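Local coordinates for fucolectin-related protein (PDB 2WMF) that probably hydrolyses host blood-group carbohydrate antigens, acting as a family 98 glycoside hydrolase of Streptococcus pneumoniae, at residues L39-L44 and Y73-L78; I113-V118 and S141-V146; D218-D223 and N359-P364; G355-D360 and Y371-V376. All blocks are in the same frame, centred on the assembly; numbering follows the deposited sequence.

Interaction 1: L39-L44 and Y73-L78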
loop_
_atom_site.group_PDB
_atom_site.type_symbol
_atom_site.label_atom_id
_atom_site.label_comp_id
_atom_site.label_asym_id
_atom_site.label_seq_id
_atom_site.Cartn_x
_atom_site.Cartn_y
_atom_site.Cartn_z
ATOM N N LEU A 39 10.089 -0.630 4.495
ATOM C CA LEU A 39 10.439 0.744 4.179
ATOM C C LEU A 39 9.198 1.614 3.941
ATOM O O LEU A 39 8.291 1.245 3.175
ATOM C CB LEU A 39 11.367 0.818 2.924
ATOM C CG LEU A 39 11.787 2.224 2.483
ATOM C CD1 LEU A 39 12.688 2.831 3.580
ATOM C CD2 LEU A 39 12.523 2.237 1.123
ATOM N N LEU A 40 9.133 2.717 4.685
ATOM C CA LEU A 40 8.068 3.725 4.511
ATOM C C LEU A 40 8.661 4.944 3.831
ATOM O O LEU A 40 9.582 5.563 4.362
ATOM C CB LEU A 40 7.468 4.087 5.876
ATOM C CG LEU A 40 6.436 5.235 5.905
ATOM C CD1 LEU A 40 5.137 4.731 5.246
ATOM C CD2 LEU A 40 6.135 5.773 7.325
ATOM N N LEU A 41 8.112 5.305 2.661
ATOM C CA LEU A 41 8.468 6.489 1.944
ATOM C C LEU A 41 7.408 7.599 2.168
ATOM O O LEU A 41 6.211 7.356 2.062
ATOM C CB LEU A 41 8.611 6.227 0.446
ATOM C CG LEU A 41 9.787 5.336 0.029
ATOM C CD1 LEU A 41 9.622 4.801 -1.411
ATOM C CD2 LEU A 41 11.099 6.106 0.178
ATOM N N SER A 42 7.895 8.784 2.491
ATOM C CA SER A 42 7.087 9.991 2.637
ATOM C C SER A 42 7.627 11.063 1.700
ATOM O O SER A 42 8.811 11.373 1.731
ATOM C CB SER A 42 7.071 10.485 4.076
ATOM O OG SER A 42 6.739 9.450 4.990
ATOM N N PRO A 43 6.762 11.609 0.814
ATOM C CA PRO A 43 7.233 12.481 -0.241
ATOM C C PRO A 43 7.160 13.996 -0.015
ATOM O O PRO A 43 6.200 14.511 0.607
ATOM C CB PRO A 43 6.314 12.126 -1.409
ATOM C CG PRO A 43 5.027 11.820 -0.736
ATOM C CD PRO A 43 5.327 11.289 0.636
ATOM N N LEU A 44 8.185 14.674 -0.528
ATOM C CA LEU A 44 8.221 16.143 -0.702
ATOM C C LEU A 44 8.323 16.487 -2.216
ATOM O O LEU A 44 8.855 15.729 -3.036
ATOM C CB LEU A 44 9.450 16.716 0.035
ATOM C CG LEU A 44 9.429 16.617 1.574
ATOM C CD1 LEU A 44 10.849 16.969 2.160
ATOM C CD2 LEU A 44 8.270 17.449 2.283
ATOM N N TYR A 73 13.261 2.663 9.566
ATOM C CA TYR A 73 12.542 1.984 8.501
ATOM C C TYR A 73 11.899 2.979 7.532
ATOM O O TYR A 73 10.927 2.648 6.881
ATOM C CB TYR A 73 11.466 1.087 9.130
ATOM C CG TYR A 73 12.024 0.143 10.162
ATOM C CD1 TYR A 73 12.745 -0.973 9.783
ATOM C CD2 TYR A 73 11.853 0.407 11.504
ATOM C CE1 TYR A 73 13.278 -1.828 10.730
ATOM C CE2 TYR A 73 12.410 -0.430 12.473
ATOM C CZ TYR A 73 13.095 -1.550 12.073
ATOM O OH TYR A 73 13.656 -2.422 13.045
ATOM N N ALA A 74 12.471 4.162 7.461
ATOM C CA ALA A 74 11.871 5.284 6.699
ATOM C C ALA A 74 12.869 6.050 5.835
ATOM O O ALA A 74 14.064 6.068 6.116
ATOM C CB ALA A 74 11.134 6.258 7.645
ATOM N N ALA A 75 12.348 6.752 4.840
ATOM C CA ALA A 75 13.099 7.653 4.019
ATOM C C ALA A 75 12.152 8.671 3.406
ATOM O O ALA A 75 10.933 8.458 3.362
ATOM C CB ALA A 75 13.852 6.919 2.924
ATOM N N ILE A 76 12.740 9.735 2.915
ATOM C CA ILE A 76 12.031 10.821 2.270
ATOM C C ILE A 76 12.229 10.779 0.751
ATOM O O ILE A 76 13.363 10.702 0.233
ATOM C CB ILE A 76 12.486 12.200 2.809
ATOM C CG1 ILE A 76 12.302 12.267 4.335
ATOM C CG2 ILE A 76 11.731 13.327 2.097
ATOM C CD1 ILE A 76 10.863 12.020 4.831
ATOM N N GLU A 77 11.115 10.818 0.031
ATOM C CA GLU A 77 11.134 10.884 -1.444
ATOM C C GLU A 77 11.180 12.367 -1.844
ATOM O O GLU A 77 10.501 13.200 -1.243
ATOM C CB GLU A 77 9.863 10.241 -2.042
ATOM C CG GLU A 77 9.610 10.690 -3.500
ATOM C CD GLU A 77 8.264 10.312 -4.067
ATOM O OE1 GLU A 77 7.807 9.193 -3.834
ATOM O OE2 GLU A 77 7.652 11.136 -4.821
ATOM N N LEU A 78 12.059 12.677 -2.794
ATOM C CA LEU A 78 12.213 14.015 -3.315
ATOM C C LEU A 78 11.786 14.021 -4.760
ATOM O O LEU A 78 12.455 13.483 -5.596
ATOM C CB LEU A 78 13.664 14.495 -3.188
ATOM C CG LEU A 78 14.156 14.732 -1.743
ATOM C CD1 LEU A 78 15.712 14.883 -1.766
ATOM C CD2 LEU A 78 13.525 15.969 -1.094
HETATM O O HOH W 1 9.068 8.134 5.493
#

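Interaction 2: I113-V118 and S141-V146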
loop_
_atom_site.group_PDB
_atom_site.type_symbol
_atom_site.label_atom_id
_atom_site.label_comp_id
_atom_site.label_asym_id
_atom_site.label_seq_id
_atom_site.Cartn_x
_atom_site.Cartn_y
_atom_site.Cartn_z
ATOM N N ILE A 113 19.486 12.846 6.687
ATOM C CA ILE A 113 18.131 12.334 6.340
ATOM C C ILE A 113 18.237 11.442 5.099
ATOM O O ILE A 113 18.675 11.931 4.062
ATOM C CB ILE A 113 17.187 13.477 6.000
ATOM C CG1 ILE A 113 16.985 14.377 7.226
ATOM C CG2 ILE A 113 15.802 12.920 5.451
ATOM C CD1 ILE A 113 16.271 15.676 6.902
ATOM N N PRO A 114 17.806 10.166 5.182
ATOM C CA PRO A 114 17.864 9.277 3.994
ATOM C C PRO A 114 16.849 9.714 2.927
ATOM O O PRO A 114 15.685 9.948 3.256
ATOM C CB PRO A 114 17.528 7.891 4.558
ATOM C CG PRO A 114 16.740 8.136 5.782
ATOM C CD PRO A 114 17.257 9.459 6.363
ATOM N N VAL A 115 17.305 9.843 1.691
ATOM C CA VAL A 115 16.460 10.268 0.607
ATOM C C VAL A 115 16.548 9.397 -0.644
ATOM O O VAL A 115 17.560 8.736 -0.904
ATOM C CB VAL A 115 16.720 11.754 0.236
ATOM C CG1 VAL A 115 16.433 12.700 1.426
ATOM C CG2 VAL A 115 18.158 11.943 -0.331
ATOM N N PHE A 116 15.441 9.412 -1.411
ATOM C CA PHE A 116 15.365 8.868 -2.764
ATOM C C PHE A 116 14.894 9.987 -3.709
ATOM O O PHE A 116 14.021 10.731 -3.339
ATOM C CB PHE A 116 14.292 7.750 -2.817
ATOM C CG PHE A 116 14.709 6.463 -2.143
ATOM C CD1 PHE A 116 15.102 5.377 -2.887
ATOM C CD2 PHE A 116 14.642 6.344 -0.760
ATOM C CE1 PHE A 116 15.467 4.172 -2.270
ATOM C CE2 PHE A 116 15.016 5.132 -0.113
ATOM C CZ PHE A 116 15.447 4.066 -0.885
ATOM N N LEU A 117 15.489 10.067 -4.898
ATOM C CA LEU A 117 15.156 11.073 -5.906
ATOM C C LEU A 117 14.252 10.457 -6.966
ATOM O O LEU A 117 14.537 9.383 -7.464
ATOM C CB LEU A 117 16.396 11.599 -6.625
ATOM C CG LEU A 117 17.562 12.152 -5.815
ATOM C CD1 LEU A 117 18.660 12.621 -6.793
ATOM C CD2 LEU A 117 17.048 13.242 -4.901
ATOM N N VAL A 118 13.171 11.152 -7.312
ATOM C CA VAL A 118 12.348 10.775 -8.472
ATOM C C VAL A 118 13.048 11.334 -9.706
ATOM O O VAL A 118 13.120 12.559 -9.870
ATOM C CB VAL A 118 10.922 11.336 -8.404
ATOM C CG1 VAL A 118 10.143 10.906 -9.651
ATOM C CG2 VAL A 118 10.191 10.910 -7.081
ATOM N N SER A 141 26.233 10.068 0.988
ATOM C CA SER A 141 25.871 8.838 1.689
ATOM C C SER A 141 24.346 8.765 1.975
ATOM O O SER A 141 23.802 7.677 2.132
ATOM C CB SER A 141 26.667 8.685 3.008
ATOM O OG SER A 141 26.355 9.687 3.935
ATOM N N VAL A 142 23.697 9.925 2.079
ATOM C CA VAL A 142 22.220 9.949 2.321
ATOM C C VAL A 142 21.404 9.542 1.084
ATOM O O VAL A 142 20.215 9.274 1.215
ATOM C CB VAL A 142 21.687 11.313 2.836
ATOM C CG1 VAL A 142 22.278 11.658 4.218
ATOM C CG2 VAL A 142 21.909 12.406 1.841
ATOM N N LEU A 143 22.015 9.515 -0.093
ATOM C CA LEU A 143 21.286 9.158 -1.313
ATOM C C LEU A 143 21.131 7.635 -1.347
ATOM O O LEU A 143 22.070 6.924 -1.621
ATOM C CB LEU A 143 21.981 9.682 -2.561
ATOM C CG LEU A 143 21.289 9.358 -3.895
ATOM C CD1 LEU A 143 19.791 9.822 -3.872
ATOM C CD2 LEU A 143 22.045 9.892 -5.143
ATOM N N LYS A 144 19.905 7.163 -1.122
ATOM C CA LYS A 144 19.615 5.743 -0.978
ATOM C C LYS A 144 19.113 5.080 -2.246
ATOM O O LYS A 144 19.103 3.856 -2.337
ATOM C CB LYS A 144 18.599 5.499 0.171
ATOM C CG LYS A 144 19.027 6.087 1.518
ATOM C CD LYS A 144 20.362 5.455 1.946
ATOM C CE LYS A 144 20.672 5.743 3.378
ATOM N NZ LYS A 144 20.624 7.125 3.554
ATOM N N GLY A 145 18.784 5.865 -3.260
ATOM C CA GLY A 145 18.252 5.321 -4.500
ATOM C C GLY A 145 17.413 6.322 -5.250
ATOM O O GLY A 145 17.396 7.524 -4.943
ATOM N N VAL A 146 16.691 5.801 -6.243
ATOM C CA VAL A 146 15.905 6.642 -7.143
ATOM C C VAL A 146 14.571 5.953 -7.469
ATOM O O VAL A 146 14.447 4.745 -7.317
ATOM C CB VAL A 146 16.648 6.986 -8.447
ATOM C CG1 VAL A 146 17.926 7.750 -8.102
ATOM C CG2 VAL A 146 16.952 5.744 -9.312
#

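Interaction 3: D218-D223 and N359-P364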
loop_
_atom_site.group_PDB
_atom_site.type_symbol
_atom_site.label_atom_id
_atom_site.label_comp_id
_atom_site.label_asym_id
_atom_site.label_seq_id
_atom_site.Cartn_x
_atom_site.Cartn_y
_atom_site.Cartn_z
ATOM N N ASP A 218 -7.450 -2.790 -13.120
ATOM C CA ASP A 218 -6.474 -3.846 -12.976
ATOM C C ASP A 218 -5.874 -3.957 -11.595
ATOM O O ASP A 218 -4.730 -4.410 -11.465
ATOM C CB ASP A 218 -5.323 -3.684 -13.995
ATOM C CG ASP A 218 -5.738 -3.986 -15.414
ATOM O OD1 ASP A 218 -6.905 -4.389 -15.658
ATOM O OD2 ASP A 218 -4.886 -3.834 -16.325
ATOM N N ASP A 219 -6.613 -3.611 -10.530
ATOM C CA ASP A 219 -6.001 -3.654 -9.183
ATOM C C ASP A 219 -5.569 -5.074 -8.750
ATOM O O ASP A 219 -4.486 -5.253 -8.162
ATOM C CB ASP A 219 -6.904 -3.017 -8.118
ATOM C CG ASP A 219 -6.943 -1.487 -8.211
ATOM O OD1 ASP A 219 -6.257 -0.902 -9.080
ATOM O OD2 ASP A 219 -7.626 -0.867 -7.360
ATOM N N ALA A 220 -6.420 -6.072 -9.018
ATOM C CA ALA A 220 -6.142 -7.466 -8.598
ATOM C C ALA A 220 -5.018 -8.039 -9.506
ATOM O O ALA A 220 -4.000 -8.624 -9.016
ATOM C CB ALA A 220 -7.423 -8.327 -8.656
ATOM N N GLY A 221 -5.144 -7.839 -10.813
ATOM C CA GLY A 221 -4.136 -8.325 -11.728
ATOM C C GLY A 221 -2.756 -7.730 -11.456
ATOM O O GLY A 221 -1.728 -8.407 -11.609
ATOM N N THR A 222 -2.724 -6.455 -11.071
ATOM C CA THR A 222 -1.463 -5.778 -10.871
ATOM C C THR A 222 -0.783 -6.360 -9.626
ATOM O O THR A 222 0.426 -6.615 -9.634
ATOM C CB THR A 222 -1.590 -4.231 -10.797
ATOM O OG1 THR A 222 -2.097 -3.719 -12.049
ATOM C CG2 THR A 222 -0.221 -3.530 -10.483
ATOM N N ASP A 223 -1.538 -6.520 -8.552
ATOM C CA ASP A 223 -1.016 -7.179 -7.346
ATOM C C ASP A 223 -0.451 -8.563 -7.682
ATOM O O ASP A 223 0.597 -8.966 -7.134
ATOM C CB ASP A 223 -2.069 -7.313 -6.284
ATOM C CG ASP A 223 -2.315 -6.028 -5.479
ATOM O OD1 ASP A 223 -1.561 -5.065 -5.612
ATOM O OD2 ASP A 223 -3.268 -6.026 -4.648
ATOM N N ASN A 359 -14.646 -8.468 -7.098
ATOM C CA ASN A 359 -15.766 -8.158 -7.987
ATOM C C ASN A 359 -15.503 -6.886 -8.799
ATOM O O ASN A 359 -16.254 -6.570 -9.741
ATOM C CB ASN A 359 -17.071 -7.973 -7.179
ATOM C CG ASN A 359 -17.524 -9.231 -6.411
ATOM O OD1 ASN A 359 -18.118 -9.118 -5.317
ATOM N ND2 ASN A 359 -17.299 -10.408 -6.988
ATOM N N ASP A 360 -14.453 -6.123 -8.435
ATOM C CA ASP A 360 -14.279 -4.782 -8.982
ATOM C C ASP A 360 -12.804 -4.381 -8.970
ATOM O O ASP A 360 -12.286 -3.868 -7.963
ATOM C CB ASP A 360 -15.048 -3.759 -8.143
ATOM C CG ASP A 360 -14.991 -2.343 -8.719
ATOM O OD1 ASP A 360 -14.361 -2.102 -9.771
ATOM O OD2 ASP A 360 -15.562 -1.442 -8.058
ATOM N N GLU A 361 -12.141 -4.623 -10.089
ATOM C CA GLU A 361 -10.705 -4.318 -10.220
ATOM C C GLU A 361 -10.410 -2.822 -10.339
ATOM O O GLU A 361 -9.242 -2.429 -10.371
ATOM C CB GLU A 361 -10.058 -5.089 -11.337
ATOM C CG GLU A 361 -9.865 -6.577 -11.117
ATOM C CD GLU A 361 -8.792 -7.095 -12.037
ATOM O OE1 GLU A 361 -7.606 -6.777 -11.759
ATOM O OE2 GLU A 361 -9.160 -7.779 -13.016
ATOM N N THR A 362 -11.451 -1.975 -10.371
ATOM C CA THR A 362 -11.250 -0.536 -10.378
ATOM C C THR A 362 -10.843 -0.022 -8.996
ATOM O O THR A 362 -10.326 1.082 -8.885
ATOM C CB THR A 362 -12.452 0.300 -10.906
ATOM O OG1 THR A 362 -13.467 0.381 -9.910
ATOM C CG2 THR A 362 -12.965 -0.256 -12.228
ATOM N N MET A 363 -11.083 -0.840 -7.967
ATOM C CA MET A 363 -10.806 -0.466 -6.593
ATOM C C MET A 363 -10.036 -1.577 -5.864
ATOM O O MET A 363 -10.005 -2.716 -6.305
ATOM C CB MET A 363 -12.132 -0.195 -5.871
ATOM C CG MET A 363 -12.830 1.047 -6.446
ATOM S SD MET A 363 -11.989 2.553 -5.944
ATOM C CE MET A 363 -12.593 2.704 -4.221
ATOM N N PRO A 364 -9.339 -1.190 -4.803
ATOM C CA PRO A 364 -8.313 -2.096 -4.275
ATOM C C PRO A 364 -8.792 -3.165 -3.320
ATOM O O PRO A 364 -8.056 -4.147 -3.094
ATOM C CB PRO A 364 -7.367 -1.120 -3.530
ATOM C CG PRO A 364 -8.257 0.002 -3.108
ATOM C CD PRO A 364 -9.226 0.156 -4.224
#

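Interaction 4: G355-D360 and Y371-V376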
loop_
_atom_site.group_PDB
_atom_site.type_symbol
_atom_site.label_atom_id
_atom_site.label_comp_id
_atom_site.label_asym_id
_atom_site.label_seq_id
_atom_site.Cartn_x
_atom_site.Cartn_y
_atom_site.Cartn_z
ATOM N N GLY A 355 -15.961 -13.916 -8.929
ATOM C CA GLY A 355 -16.200 -15.196 -8.281
ATOM C C GLY A 355 -15.145 -15.752 -7.386
ATOM O O GLY A 355 -15.400 -16.700 -6.651
ATOM N N LEU A 356 -13.949 -15.164 -7.437
ATOM C CA LEU A 356 -12.844 -15.587 -6.594
ATOM C C LEU A 356 -12.654 -14.604 -5.492
ATOM O O LEU A 356 -13.017 -14.876 -4.336
ATOM C CB LEU A 356 -11.516 -15.776 -7.395
ATOM C CG LEU A 356 -11.489 -16.949 -8.331
ATOM C CD1 LEU A 356 -10.253 -16.840 -9.260
ATOM C CD2 LEU A 356 -11.580 -18.261 -7.509
ATOM N N TYR A 357 -12.133 -13.421 -5.816
ATOM C CA TYR A 357 -11.825 -12.510 -4.752
ATOM C C TYR A 357 -11.837 -11.029 -5.008
ATOM O O TYR A 357 -11.569 -10.249 -4.091
ATOM C CB TYR A 357 -10.550 -12.920 -4.099
ATOM C CG TYR A 357 -9.239 -12.790 -4.854
ATOM C CD1 TYR A 357 -8.591 -11.575 -4.978
ATOM C CD2 TYR A 357 -8.580 -13.916 -5.328
ATOM C CE1 TYR A 357 -7.338 -11.482 -5.633
ATOM C CE2 TYR A 357 -7.320 -13.823 -5.965
ATOM C CZ TYR A 357 -6.712 -12.610 -6.071
ATOM O OH TYR A 357 -5.466 -12.537 -6.642
ATOM N N SER A 358 -12.168 -10.623 -6.229
ATOM C CA SER A 358 -12.439 -9.214 -6.488
ATOM C C SER A 358 -13.554 -9.113 -7.517
ATOM O O SER A 358 -13.405 -9.568 -8.674
ATOM C CB SER A 358 -11.210 -8.445 -7.020
ATOM O OG SER A 358 -11.571 -7.079 -7.266
ATOM N N ASN A 359 -14.646 -8.468 -7.098
ATOM C CA ASN A 359 -15.766 -8.158 -7.987
ATOM C C ASN A 359 -15.503 -6.886 -8.799
ATOM O O ASN A 359 -16.254 -6.570 -9.741
ATOM C CB ASN A 359 -17.071 -7.973 -7.179
ATOM C CG ASN A 359 -17.524 -9.231 -6.411
ATOM O OD1 ASN A 359 -18.118 -9.118 -5.317
ATOM N ND2 ASN A 359 -17.299 -10.408 -6.988
ATOM N N ASP A 360 -14.453 -6.123 -8.435
ATOM C CA ASP A 360 -14.279 -4.782 -8.982
ATOM C C ASP A 360 -12.804 -4.381 -8.970
ATOM O O ASP A 360 -12.286 -3.868 -7.963
ATOM C CB ASP A 360 -15.048 -3.759 -8.143
ATOM C CG ASP A 360 -14.991 -2.343 -8.719
ATOM O OD1 ASP A 360 -14.361 -2.102 -9.771
ATOM O OD2 ASP A 360 -15.562 -1.442 -8.058
ATOM N N TYR A 371 -7.874 -17.272 -1.175
ATOM C CA TYR A 371 -6.854 -17.646 -2.165
ATOM C C TYR A 371 -5.598 -16.768 -2.011
ATOM O O TYR A 371 -4.678 -16.883 -2.805
ATOM C CB TYR A 371 -7.417 -17.485 -3.596
ATOM C CG TYR A 371 -8.855 -17.960 -3.740
ATOM C CD1 TYR A 371 -9.153 -19.300 -3.998
ATOM C CD2 TYR A 371 -9.921 -17.076 -3.566
ATOM C CE1 TYR A 371 -10.471 -19.757 -4.074
ATOM C CE2 TYR A 371 -11.261 -17.530 -3.640
ATOM C CZ TYR A 371 -11.520 -18.848 -3.899
ATOM O OH TYR A 371 -12.849 -19.224 -3.996
ATOM N N HIS A 372 -5.575 -15.898 -1.003
ATOM C CA HIS A 372 -4.546 -14.876 -0.879
ATOM C C HIS A 372 -4.543 -14.042 -2.166
ATOM O O HIS A 372 -5.545 -14.012 -2.860
ATOM C CB HIS A 372 -3.170 -15.525 -0.618
ATOM C CG HIS A 372 -3.212 -16.593 0.430
ATOM N ND1 HIS A 372 -3.290 -16.295 1.772
ATOM C CD2 HIS A 372 -3.218 -17.947 0.334
ATOM C CE1 HIS A 372 -3.380 -17.424 2.463
ATOM N NE2 HIS A 372 -3.315 -18.444 1.620
ATOM N N ILE A 373 -3.438 -13.387 -2.469
ATOM C CA ILE A 373 -3.179 -12.907 -3.852
ATOM C C ILE A 373 -2.709 -14.135 -4.669
ATOM O O ILE A 373 -1.703 -14.793 -4.317
ATOM C CB ILE A 373 -2.096 -11.810 -3.902
ATOM C CG1 ILE A 373 -2.649 -10.497 -3.322
ATOM C CG2 ILE A 373 -1.600 -11.596 -5.323
ATOM C CD1 ILE A 373 -1.550 -9.479 -2.935
ATOM N N LEU A 374 -3.446 -14.489 -5.717
ATOM C CA LEU A 374 -3.043 -15.590 -6.610
ATOM C C LEU A 374 -1.880 -15.077 -7.508
ATOM O O LEU A 374 -2.038 -14.083 -8.218
ATOM C CB LEU A 374 -4.222 -16.036 -7.468
ATOM C CG LEU A 374 -5.181 -17.037 -6.864
ATOM C CD1 LEU A 374 -6.458 -17.172 -7.705
ATOM C CD2 LEU A 374 -4.458 -18.421 -6.774
ATOM N N PRO A 375 -0.679 -15.660 -7.401
ATOM C CA PRO A 375 0.425 -15.170 -8.243
ATOM C C PRO A 375 0.187 -15.371 -9.742
ATOM O O PRO A 375 -0.318 -16.442 -10.178
ATOM C CB PRO A 375 1.624 -16.022 -7.770
ATOM C CG PRO A 375 1.246 -16.510 -6.401
ATOM C CD PRO A 375 -0.232 -16.768 -6.529
ATOM N N VAL A 376 0.527 -14.333 -10.511
ATOM C CA VAL A 376 0.645 -14.430 -11.945
ATOM C C VAL A 376 2.120 -14.422 -12.274
ATOM O O VAL A 376 2.847 -13.521 -11.838
ATOM C CB VAL A 376 -0.110 -13.289 -12.695
ATOM C CG1 VAL A 376 0.331 -13.236 -14.176
ATOM C CG2 VAL A 376 -1.583 -13.507 -12.613
HETATM O O HOH W 2 -15.055 -17.460 -4.031
#

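Interaction 1: L39-L44 and Y73-L78
Leu40 pairs with Ala74 at the start of the ladder that joins the first two parallel strands of the (β/α)8 barrel, the axes of the two strand segments crossing at -32°. Backbone N-H groups of Leu40, Ser42, Ala75, Glu77 and Leu44 donate across the seam. Side chains pack closely toward its C-terminal end. There Leu44 CD1 rests 3.7 Å from Ile76 CG2, the two side chains lying obliquely to each other, while helix 59-64 covers this outer face. On the inward face, Pro43 CB sits 3.8 Å from Glu77 CD. Glu77 CG is anti to the backbone N (chi1 161°), which carries the carboxylate past the proline ring; its OE1 finds a hydrogen bond at Asn291 of the last barrel strand. The N-terminal end is looser. Ala74 and Ala75 offer little more than methyl groups, Leu41 CD2 stopping 4.0 Å from Ala75 CB, and the Tyr73 ring leads away from Leu39 at a partly exposed position beside helix 307-322. Between these ends a water takes part in the seam: it lies 2.7 Å from Ser42 OG and donates to Ala75 O at 2.9 Å, the same carbonyl oxygen that accepts Ser42 N at 3.2 Å.

Interaction 2: I113-V118 and S141-V146
Lys144 meets Phe116 through its CB, which stands over one face of the ring, 3.9 Å from the centroid and displaced toward the rim, in a CH-pi contact. The lysine then bends at chi2 and chi4 and runs back toward Pro114, bringing NZ to 3.3 Å from Pro114 CB. This curl lets NZ donate to Val142 O, an oxygen that already accepts Val115 N at 3.0 Å; the two donors reach it from opposite faces of its carbonyl plane. Next along, Lys144 N gives a nearly straight bond to Val115 O (2.8 Å), and Leu117 N closes a longer one to Gly145 O. Around Lys144 the pairing slips by one residue, from Val115 beside Leu143 to Leu117 beside Val146, and Gly145 N is buried there without a partner in the model. Gly145 has backbone angles (155°/-167°) suited to glycine and passes close beside the ring, obliquely to it, Phe116 CD1 lying 3.4 Å from Gly145 C. On the reverse face Leu117 CG packs on Leu143 CD1 at 3.8 Å, the two side chains crossing at about a right angle. These are the third and fourth strands of the barrel, a right-handed parallel β-α-β unit. Helix 130-139 lies over Leu143 and Val146, helix 95-111 over Val115 and Val142, and strand 74-79 flanks Phe116 from the other side.

Interaction 3: D218-D223 and N359-P364
The first turn of helix 219-231 receives Glu361, which engages it with both backbone and side chain. Asp218 holds the N-cap position without a side-chain capping bond of its own. Asp219 N donates to Glu361 O at 2.9 Å, meeting this oxygen in the carbonyl plane on a lone pair. Glu361 CG lies anti to its carbonyl carbon (chi1 -71°), and the chain extends beyond it so that OE1 comes to the helix end, where Gly221 N donates at 2.8 Å from above the carboxylate plane. The CB of Ala220 lies 3.5 Å from this same OE1. An acceptor placed at the positive end of the helix dipole would probably be favoured electrostatically, and the other carboxylate oxygen, OE2, forms a salt bridge with Lys184, which also pairs with Asp218 OD1. Asp219 OD2 comes up against the Met363-Pro364 peptide, 2.9 Å from Met363 C and 3.1 Å from Pro364 N; the proline nitrogen, which carries no hydrogen, cannot donate. Glu361 is presented by a type I turn from Asp360 to Met363, reinforced by an Asx turn in which Asp360 OD1 accepts Thr362 N (3.0 Å) as well as Thr362 OG1 (2.6 Å). Met363 and Pro364 then pack between helices 245-249 and 272-283, while Thr222 and Asp223 of helix 219-231 lie against strand 207-212.

Interaction 4: G355-D360 and Y371-V376
Tyr357 reaches across to the 371-374 backbone, its CB already directed toward that segment. Placing CG between the backbone N and the carbonyl carbon (chi1 69°) swings the ring over the opposing chain. Beyond CB, CD2 comes to 3.9 Å from Tyr371 CD2, which lies at the edge of the Tyr357 ring, near its plane. CE2 lies 3.6 Å from His372 O, which sits over one face of the ring, offset toward the rim; the same carbon lies 3.9 Å from Leu374 CD1, while Leu374 CG sits at the ring edge in its plane. At the tip, OH accepts a hydrogen bond from Leu374 N (3.0 Å, 157°), so the phenol fixes the backbone where the chain heads toward strand 376-377. Both segments belong to one long irregular connection between strands 337-340 and 376-377, folded back on itself here, and Ser358 OG adds an ST turn by accepting Asp360 N. Leu356 fills the next place along: its CD2 lies over one face of the Tyr371 ring, a CH-pi contact 3.9 Å from the centroid. Its CD1 touches Leu374 CD1, and Leu410 of helix 406-413 meets all three side chains. A water at the edge of the Tyr371 ring donates to Tyr371 OH (2.8 Å) and to Gly355 O (2.7 Å); the phenol OH also bonds Asn411.

In the fold
From the N terminus, interaction 1 closes the first β-α-β unit of the barrel by pairing strands 39-45 and 74-79, and interaction 2 closes the unit of strands 115-121 and 143-149. The two follow in series and touch, because strands 74-79 and 115-121 are neighbours in the sheet. Interaction 3 makes a longer closure, 136 residues apart, from helix 219-231 to the connection beyond strand 337-340. Interaction 4 opens before interaction 3 has closed and ends beyond it, so the two cross, sharing Asn359 and Asp360. Interaction 3 ties the connection to the barrel, while interaction 4 folds the connection on itself; both lie on the opposite side of the chain's centre from interactions 1 and 2.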